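Local coordinates for Phospholipase/Carboxylesterase (Haliangium ochraceum, PDB 4Q82), which probably hydrolyses carboxylic ester bonds as a serine hydrolase of the phospholipase/carboxylesterase type, with an alpha/beta-hydrolase-like fold, at residues Arg258-Ser263 against Asp267-Leu272; Ser50-Val55 against Trp117-Pro122. One frame throughout, in Å; residues are numbered along the deposited sequence.

Contact 1: residues Arg258-Ser263 against Asp267-Leu272; sequences RTYSLS and DIYAWL
The ring of Y269 meets Y260 O at its edge, in plane, while I268 CG1, from the neighbouring residue, lies 3.7 Å above the centre of one face. The ring of Y260 receives the Y269 hydroxyl at its edge, Y269 OH lying 3.5 Å from Y260 CD1, and the two side chains cross at about a right angle. Y269 OH donates to Y260 O over 2.8 Å, in the carbonyl plane and on a lone pair, with a C=O...O angle of 116°. The far end of Y260 is anchored separately, its OH bonding to T162 OG1. I268 sends CG1 between its backbone N and carbonyl carbon (chi1 54°), and from there CD1 reaches Y260 CD1 at 3.6 Å, while the methyls T259 CG2 and I268 CG2 meet at 3.9 Å.

The contact joins helix 257-260 and the turn after it to the start of helix 268-273, the last helix of this alpha/beta-hydrolase fold, with T259 and I268 also packing on F213 of strand 210-215. L262, with positive phi just after the first helix, lays CD2 3.8 Å from Y269 CE2 and 4.0 Å from D267 CA. Replacing Y269 by a phenylalanine would probably leave the Y260 carbonyl without its side-chain donor and the ring less firmly fixed against segment 258-263. D267 is the N-cap of the second helix: A270 N points almost straight at D267 OD1 (3.0 Å, 173°) from above the carboxylate plane, and Y269 N adds a weaker bond to the same oxygen.

Contact 2: residues Ser50-Val55 against Trp117-Pro122; sequences SARLSV and WSNERP
R52 and N119 bury nearly equal areas against each other and make the contact between them, through one bond: R52 NH2 donates to N119 OD1 over 2.8 Å. The N-H...O angle is 135°, so the bond is distinctly bent. The oxygen lies close to the guanidinium plane, at its edge, yet the nitrogen stands above the amide carbonyl plane and not on a lone pair; the two flat groups are turned 69° apart. R52 starts with CG beside its backbone N and runs extended to CD, then bends at chi3 (-60°), which swings the guanidinium round to the asparagine. No carbon of N119 comes closer to the arginine than CG, 3.6 Å from R52 NH2, and the surface buried is correspondingly small.

The link ties the segment leading into strand 53-56, one of the two edge strands of the mixed sheet of this alpha/beta-hydrolase fold, to the loop between helix 107-113 and strand 124-128. Within that loop S118 to R121 form a type I beta turn, with R121 N bonded to S118 O at 3.1 Å, and S118 OG accepts from E120 N at 3.0 Å in an ST turn; N119 thus sits at the second position of a braced bend. R52 is gripped from several other directions: its NH1 forms a salt bridge with D45 and a bond to R47 O, and its NH2 also bonds to Y70 OH. N119 ND2 bonds to D46 OD1 and to R47 O, so both side chains hold the N-terminal segment that passes beside them, sharing the R47 carbonyl.

Overall arrangement
Contact 2 closes before contact 1 opens along the chain, and their centres lie about 16 Å apart in one domain. Contact 2 sits at one border of the mixed sheet, by edge strand 53-56, whereas contact 1 joins the last two helices of the chain and packs on the inner strands 186-190 and 210-215. They touch through the loop 117-122: the W117 and Y269 rings meet edge-to-face, and R121 packs against L262 and Y269. W117 also meets Y70 of strand 67-70, so the loop carries aromatic packing from the N-terminal strand 67-70 to the C-terminal helices, joining sequence-distant parts of the hydrolase fold.

Contact 1: residues Arg258-Ser263 against Asp267-Leu272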
ATOM      1  N   ARG A 258       8.780 -10.424  -4.447  1.00 10.88           N
ATOM      2  CA  ARG A 258       8.127 -11.740  -4.432  1.00 11.33           C
ATOM      3  C   ARG A 258       6.735 -11.656  -3.839  1.00 11.47           C
ATOM      4  O   ARG A 258       5.907 -12.544  -4.051  1.00 11.57           O
ATOM      5  CB  ARG A 258       8.950 -12.766  -3.646  1.00 10.89           C
ATOM      6  CG  ARG A 258       8.973 -12.549  -2.150  1.00 10.46           C
ATOM      7  CD  ARG A 258      10.030 -13.503  -1.543  1.00 13.01           C
ATOM      8  NE  ARG A 258      11.368 -13.092  -1.977  1.00 14.03           N
ATOM      9  CZ  ARG A 258      12.426 -13.901  -2.028  1.00 16.82           C
ATOM     10  NH1 ARG A 258      12.311 -15.184  -1.678  1.00 18.04           N
ATOM     11  NH2 ARG A 258      13.599 -13.425  -2.435  1.00 18.19           N
ATOM     12  N   THR A 259       6.459 -10.562  -3.134  1.00 10.48           N
ATOM     13  CA  THR A 259       5.133 -10.362  -2.548  1.00 10.07           C
ATOM     14  C   THR A 259       4.173  -9.779  -3.585  1.00 10.69           C
ATOM     15  O   THR A 259       3.132 -10.377  -3.877  1.00 11.67           O
ATOM     16  CB  THR A 259       5.218  -9.434  -1.319  1.00 11.00           C
ATOM     17  OG1 THR A 259       6.089 -10.017  -0.335  1.00 11.89           O
ATOM     18  CG2 THR A 259       3.813  -9.226  -0.685  1.00 11.30           C
ATOM     19  N   TYR A 260       4.520  -8.627  -4.160  1.00 10.48           N
ATOM     20  CA  TYR A 260       3.589  -7.979  -5.099  1.00 10.33           C
ATOM     21  C   TYR A 260       3.456  -8.743  -6.423  1.00 11.11           C
ATOM     22  O   TYR A 260       2.409  -8.662  -7.096  1.00 13.32           O
ATOM     23  CB  TYR A 260       4.020  -6.547  -5.394  1.00 11.60           C
ATOM     24  CG  TYR A 260       3.814  -5.562  -4.273  1.00 10.48           C
ATOM     25  CD1 TYR A 260       2.514  -5.224  -3.824  1.00 11.01           C
ATOM     26  CD2 TYR A 260       4.915  -4.918  -3.692  1.00  9.78           C
ATOM     27  CE1 TYR A 260       2.338  -4.298  -2.810  1.00 11.09           C
ATOM     28  CE2 TYR A 260       4.743  -3.981  -2.688  1.00 10.91           C
ATOM     29  CZ  TYR A 260       3.458  -3.690  -2.255  1.00 11.98           C
ATOM     30  OH  TYR A 260       3.304  -2.755  -1.260  1.00 12.27           O
ATOM     31  N   SER A 261       4.491  -9.480  -6.830  1.00 10.89           N
ATOM     32  CA  SER A 261       4.427 -10.220  -8.094  1.00 11.71           C
ATOM     33  C   SER A 261       3.706 -11.554  -7.968  1.00 11.18           C
ATOM     34  O   SER A 261       3.491 -12.217  -8.986  1.00 11.48           O
ATOM     35  CB  SER A 261       5.840 -10.530  -8.660  1.00 12.17           C
ATOM     36  OG  SER A 261       6.507 -11.497  -7.823  1.00 11.76           O
ATOM     37  N   LEU A 262       3.417 -11.959  -6.731  1.00 11.40           N
ATOM     38  CA  LEU A 262       2.919 -13.321  -6.397  1.00 11.91           C
ATOM     39  C   LEU A 262       3.875 -14.471  -6.755  1.00 12.37           C
ATOM     40  O   LEU A 262       3.447 -15.633  -6.798  1.00 12.16           O
ATOM     41  CB  LEU A 262       1.555 -13.604  -7.079  1.00 16.13           C
ATOM     42  CG  LEU A 262       0.457 -12.560  -6.847  1.00 17.64           C
ATOM     43  CD1 LEU A 262      -0.912 -13.049  -7.370  1.00 20.33           C
ATOM     44  CD2 LEU A 262       0.361 -12.204  -5.381  1.00 16.26           C
ATOM     45  N   SER A 263       5.149 -14.183  -7.017  1.00 12.81           N
ATOM     46  CA  SER A 263       6.093 -15.271  -7.240  1.00 13.21           C
ATOM     47  C   SER A 263       6.257 -16.127  -5.966  1.00 13.36           C
ATOM     48  O   SER A 263       6.556 -17.320  -6.077  1.00 14.56           O
ATOM     49  CB  SER A 263       7.466 -14.768  -7.702  1.00 14.14           C
ATOM     50  OG  SER A 263       8.100 -13.995  -6.702  1.00 13.28           O
ATOM     51  N   ASP A 267      -1.231 -14.586  -1.892  1.00 14.00           N
ATOM     52  CA  ASP A 267      -2.157 -13.783  -2.716  1.00 15.14           C
ATOM     53  C   ASP A 267      -2.707 -12.635  -1.897  1.00 14.73           C
ATOM     54  O   ASP A 267      -3.821 -12.694  -1.332  1.00 14.93           O
ATOM     55  CB  ASP A 267      -3.285 -14.630  -3.294  1.00 18.27           C
ATOM     56  CG  ASP A 267      -4.103 -13.864  -4.350  1.00 20.12           C
ATOM     57  OD1 ASP A 267      -3.979 -12.617  -4.467  1.00 18.97           O
ATOM     58  OD2 ASP A 267      -4.877 -14.510  -5.069  1.00 21.78           O
ATOM     59  N   ILE A 268      -1.907 -11.579  -1.838  1.00 13.18           N
ATOM     60  CA  ILE A 268      -2.284 -10.407  -1.070  1.00 13.76           C
ATOM     61  C   ILE A 268      -3.517  -9.717  -1.651  1.00 14.66           C
ATOM     62  O   ILE A 268      -4.221  -9.061  -0.907  1.00 14.78           O
ATOM     63  CB  ILE A 268      -1.134  -9.379  -0.991  1.00 13.51           C
ATOM     64  CG1 ILE A 268      -0.623  -9.010  -2.389  1.00 12.92           C
ATOM     65  CG2 ILE A 268       0.005  -9.941  -0.108  1.00 13.43           C
ATOM     66  CD1 ILE A 268       0.345  -7.748  -2.387  1.00 13.70           C
ATOM     67  N   TYR A 269      -3.758  -9.850  -2.960  1.00 14.15           N
ATOM     68  CA  TYR A 269      -4.901  -9.171  -3.590  1.00 15.10           C
ATOM     69  C   TYR A 269      -6.235  -9.816  -3.181  1.00 16.41           C
ATOM     70  O   TYR A 269      -7.195  -9.120  -2.826  1.00 16.51           O
ATOM     71  CB  TYR A 269      -4.724  -9.143  -5.120  1.00 15.17           C
ATOM     72  CG  TYR A 269      -3.351  -8.568  -5.433  1.00 15.11           C
ATOM     73  CD1 TYR A 269      -3.033  -7.272  -5.058  1.00 15.10           C
ATOM     74  CD2 TYR A 269      -2.359  -9.336  -6.065  1.00 14.98           C
ATOM     75  CE1 TYR A 269      -1.744  -6.722  -5.276  1.00 14.88           C
ATOM     76  CE2 TYR A 269      -1.074  -8.777  -6.321  1.00 14.36           C
ATOM     77  CZ  TYR A 269      -0.791  -7.476  -5.915  1.00 13.94           C
ATOM     78  OH  TYR A 269       0.467  -6.929  -6.133  1.00 13.70           O
ATOM     79  N   ALA A 270      -6.296 -11.135  -3.212  1.00 16.49           N
ATOM     80  CA  ALA A 270      -7.483 -11.825  -2.754  1.00 19.38           C
ATOM     81  C   ALA A 270      -7.734 -11.512  -1.270  1.00 19.03           C
ATOM     82  O   ALA A 270      -8.878 -11.292  -0.865  1.00 20.37           O
ATOM     83  CB  ALA A 270      -7.347 -13.333  -2.987  1.00 19.68           C
ATOM     84  N   TRP A 271      -6.662 -11.470  -0.482  1.00 17.40           N
ATOM     85  CA  TRP A 271      -6.787 -11.198   0.951  1.00 18.09           C
ATOM     86  C   TRP A 271      -7.335  -9.785   1.182  1.00 17.97           C
ATOM     87  O   TRP A 271      -8.271  -9.601   1.971  1.00 19.82           O
ATOM     88  CB  TRP A 271      -5.437 -11.374   1.679  1.00 15.95           C
ATOM     89  CG  TRP A 271      -5.560 -11.137   3.173  1.00 17.50           C
ATOM     90  CD1 TRP A 271      -6.019 -12.021   4.125  1.00 19.14           C
ATOM     91  CD2 TRP A 271      -5.256  -9.921   3.871  1.00 17.43           C
ATOM     92  NE1 TRP A 271      -5.997 -11.421   5.380  1.00 19.33           N
ATOM     93  CE2 TRP A 271      -5.537 -10.136   5.245  1.00 18.34           C
ATOM     94  CE3 TRP A 271      -4.763  -8.669   3.468  1.00 16.20           C
ATOM     95  CZ2 TRP A 271      -5.329  -9.143   6.220  1.00 18.34           C
ATOM     96  CZ3 TRP A 271      -4.563  -7.686   4.440  1.00 15.71           C
ATOM     97  CH2 TRP A 271      -4.842  -7.934   5.797  1.00 17.45           C
ATOM     98  N   LEU A 272      -6.761  -8.787   0.508  1.00 16.18           N
ATOM     99  CA  LEU A 272      -7.290  -7.423   0.626  1.00 16.70           C
ATOM    100  C   LEU A 272      -8.778  -7.393   0.318  1.00 18.35           C
ATOM    101  O   LEU A 272      -9.589  -6.906   1.109  1.00 19.64           O
ATOM    102  CB  LEU A 272      -6.546  -6.459  -0.310  1.00 15.83           C
ATOM    103  CG  LEU A 272      -5.148  -6.030   0.171  1.00 14.83           C
ATOM    104  CD1 LEU A 272      -4.448  -5.187  -0.926  1.00 13.65           C
ATOM    105  CD2 LEU A 272      -5.234  -5.213   1.442  1.00 15.96           C
TER

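Contact 2: residues Ser50-Val55 against Trp117-Pro122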
ATOM      1  N   SER A  50      -0.998  -1.185 -18.859  1.00 20.87           N
ATOM      2  CA  SER A  50      -0.332   0.108 -19.097  1.00 22.53           C
ATOM      3  C   SER A  50      -1.226   1.070 -19.869  1.00 23.29           C
ATOM      4  O   SER A  50      -1.024   2.269 -19.811  1.00 22.92           O
ATOM      5  CB  SER A  50       0.995  -0.050 -19.856  1.00 24.84           C
ATOM      6  OG  SER A  50       0.787  -0.653 -21.110  1.00 28.30           O
ATOM      7  N   ALA A  51      -2.224   0.541 -20.571  1.00 23.56           N
ATOM      8  CA  ALA A  51      -3.144   1.385 -21.328  1.00 24.94           C
ATOM      9  C   ALA A  51      -3.933   2.311 -20.416  1.00 25.62           C
ATOM     10  O   ALA A  51      -4.413   3.348 -20.855  1.00 26.68           O
ATOM     11  CB  ALA A  51      -4.090   0.527 -22.151  1.00 25.02           C
ATOM     12  N   ARG A  52      -4.055   1.956 -19.137  1.00 23.92           N
ATOM     13  CA  ARG A  52      -4.834   2.778 -18.213  1.00 23.88           C
ATOM     14  C   ARG A  52      -3.967   3.368 -17.110  1.00 22.91           C
ATOM     15  O   ARG A  52      -4.461   3.714 -16.045  1.00 22.56           O
ATOM     16  CB  ARG A  52      -5.977   1.953 -17.608  1.00 23.45           C
ATOM     17  CG  ARG A  52      -6.990   1.433 -18.658  1.00 24.91           C
ATOM     18  CD  ARG A  52      -8.018   0.480 -18.046  1.00 26.54           C
ATOM     19  NE  ARG A  52      -7.359  -0.691 -17.470  1.00 24.80           N
ATOM     20  CZ  ARG A  52      -7.010  -1.771 -18.162  1.00 24.70           C
ATOM     21  NH1 ARG A  52      -7.270  -1.850 -19.465  1.00 24.27           N
ATOM     22  NH2 ARG A  52      -6.384  -2.760 -17.557  1.00 23.18           N
ATOM     23  N   LEU A  53      -2.675   3.485 -17.379  1.00 22.53           N
ATOM     24  CA  LEU A  53      -1.733   4.100 -16.434  1.00 21.95           C
ATOM     25  C   LEU A  53      -1.424   5.520 -16.870  1.00 24.29           C
ATOM     26  O   LEU A  53      -0.964   5.721 -18.000  1.00 23.88           O
ATOM     27  CB  LEU A  53      -0.450   3.285 -16.379  1.00 21.51           C
ATOM     28  CG  LEU A  53       0.677   3.861 -15.511  1.00 21.84           C
ATOM     29  CD1 LEU A  53       0.232   3.836 -14.044  1.00 19.73           C
ATOM     30  CD2 LEU A  53       1.948   3.039 -15.717  1.00 22.10           C
ATOM     31  N   SER A  54      -1.700   6.502 -16.012  1.00 24.65           N
ATOM     32  CA  SER A  54      -1.484   7.915 -16.348  1.00 26.83           C
ATOM     33  C   SER A  54      -0.661   8.631 -15.286  1.00 26.33           C
ATOM     34  O   SER A  54      -0.891   8.442 -14.089  1.00 25.60           O
ATOM     35  CB  SER A  54      -2.810   8.653 -16.507  1.00 28.51           C
ATOM     36  OG  SER A  54      -3.619   8.016 -17.477  1.00 29.73           O
ATOM     37  N   VAL A  55       0.276   9.466 -15.725  1.00 26.54           N
ATOM     38  CA  VAL A  55       1.087  10.257 -14.805  1.00 26.34           C
ATOM     39  C   VAL A  55       0.297  11.490 -14.383  1.00 28.28           C
ATOM     40  O   VAL A  55      -0.370  12.142 -15.204  1.00 30.64           O
ATOM     41  CB  VAL A  55       2.444  10.651 -15.451  1.00 30.24           C
ATOM     42  CG1 VAL A  55       2.264  11.752 -16.498  1.00 32.95           C
ATOM     43  CG2 VAL A  55       3.466  11.050 -14.385  1.00 29.23           C
ATOM     44  N   TRP A 117       0.104  -6.722 -14.663  1.00 20.59           N
ATOM     45  CA  TRP A 117      -0.936  -6.556 -13.643  1.00 19.62           C
ATOM     46  C   TRP A 117      -2.270  -7.045 -14.206  1.00 19.82           C
ATOM     47  O   TRP A 117      -2.838  -6.406 -15.094  1.00 19.50           O
ATOM     48  CB  TRP A 117      -1.003  -5.081 -13.236  1.00 18.62           C
ATOM     49  CG  TRP A 117      -1.973  -4.726 -12.141  1.00 18.89           C
ATOM     50  CD1 TRP A 117      -3.284  -4.315 -12.292  1.00 19.61           C
ATOM     51  CD2 TRP A 117      -1.697  -4.698 -10.735  1.00 17.41           C
ATOM     52  NE1 TRP A 117      -3.824  -4.029 -11.053  1.00 19.25           N
ATOM     53  CE2 TRP A 117      -2.875  -4.270 -10.086  1.00 17.59           C
ATOM     54  CE3 TRP A 117      -0.558  -4.996  -9.957  1.00 16.13           C
ATOM     55  CZ2 TRP A 117      -2.953  -4.136  -8.700  1.00 17.54           C
ATOM     56  CZ3 TRP A 117      -0.637  -4.864  -8.576  1.00 16.06           C
ATOM     57  CH2 TRP A 117      -1.830  -4.430  -7.959  1.00 16.41           C
ATOM     58  N   SER A 118      -2.755  -8.188 -13.725  1.00 19.48           N
ATOM     59  CA  SER A 118      -3.966  -8.790 -14.296  1.00 21.27           C
ATOM     60  C   SER A 118      -5.153  -7.828 -14.410  1.00 20.53           C
ATOM     61  O   SER A 118      -5.446  -7.085 -13.482  1.00 18.91           O
ATOM     62  CB  SER A 118      -4.395 -10.001 -13.464  1.00 22.94           C
ATOM     63  OG  SER A 118      -5.641 -10.474 -13.923  1.00 25.66           O
ATOM     64  N   ASN A 119      -5.839  -7.865 -15.555  1.00 22.10           N
ATOM     65  CA  ASN A 119      -7.067  -7.116 -15.755  1.00 23.46           C
ATOM     66  C   ASN A 119      -8.211  -7.555 -14.834  1.00 25.06           C
ATOM     67  O   ASN A 119      -9.180  -6.815 -14.662  1.00 25.65           O
ATOM     68  CB  ASN A 119      -7.514  -7.218 -17.228  1.00 25.56           C
ATOM     69  CG  ASN A 119      -6.696  -6.311 -18.137  1.00 25.82           C
ATOM     70  OD1 ASN A 119      -5.890  -5.494 -17.655  1.00 24.11           O
ATOM     71  ND2 ASN A 119      -6.923  -6.416 -19.452  1.00 27.08           N
ATOM     72  N   GLU A 120      -8.093  -8.696 -14.208  0.65 25.66           N
ATOM     73  CA  GLU A 120      -9.073  -9.132 -13.246  0.65 27.23           C
ATOM     74  C   GLU A 120      -9.047  -8.332 -11.939  0.65 25.33           C
ATOM     75  O   GLU A 120      -9.964  -8.310 -11.206  0.65 26.08           O
ATOM     76  CB  GLU A 120      -8.906 -10.611 -12.977  0.65 30.28           C
ATOM     77  CG  GLU A 120      -9.023 -11.457 -14.250  0.65 35.27           C
ATOM     78  CD  GLU A 120     -10.210 -11.056 -15.113  0.65 40.10           C
ATOM     79  OE1 GLU A 120     -11.343 -11.215 -14.613  0.65 42.75           O
ATOM     80  OE2 GLU A 120     -10.044 -10.586 -16.277  0.65 41.35           O
ATOM     81  N   ARG A 121      -7.940  -7.684 -11.694  1.00 22.42           N
ATOM     82  CA  ARG A 121      -7.815  -6.901 -10.469  1.00 20.66           C
ATOM     83  C   ARG A 121      -8.658  -5.631 -10.523  1.00 20.85           C
ATOM     84  O   ARG A 121      -8.498  -4.813 -11.439  1.00 21.79           O
ATOM     85  CB  ARG A 121      -6.345  -6.582 -10.208  1.00 18.34           C
ATOM     86  CG  ARG A 121      -5.594  -7.884  -9.890  1.00 19.58           C
ATOM     87  CD  ARG A 121      -4.060  -7.689  -9.747  1.00 16.95           C
ATOM     88  NE  ARG A 121      -3.435  -9.006  -9.581  1.00 16.99           N
ATOM     89  CZ  ARG A 121      -2.116  -9.204  -9.640  1.00 17.04           C
ATOM     90  NH1 ARG A 121      -1.309  -8.174  -9.884  1.00 15.98           N
ATOM     91  NH2 ARG A 121      -1.612 -10.424  -9.480  1.00 17.65           N
ATOM     92  N   PRO A 122      -9.569  -5.475  -9.551  1.00 21.53           N
ATOM     93  CA  PRO A 122     -10.603  -4.431  -9.655  1.00 22.73           C
ATOM     94  C   PRO A 122     -10.224  -3.080  -9.049  1.00 22.07           C
ATOM     95  O   PRO A 122     -11.066  -2.166  -9.099  1.00 23.06           O
ATOM     96  CB  PRO A 122     -11.770  -5.036  -8.879  1.00 24.76           C
ATOM     97  CG  PRO A 122     -11.088  -5.825  -7.792  1.00 23.57           C
ATOM     98  CD  PRO A 122      -9.872  -6.442  -8.480  1.00 22.48           C
TER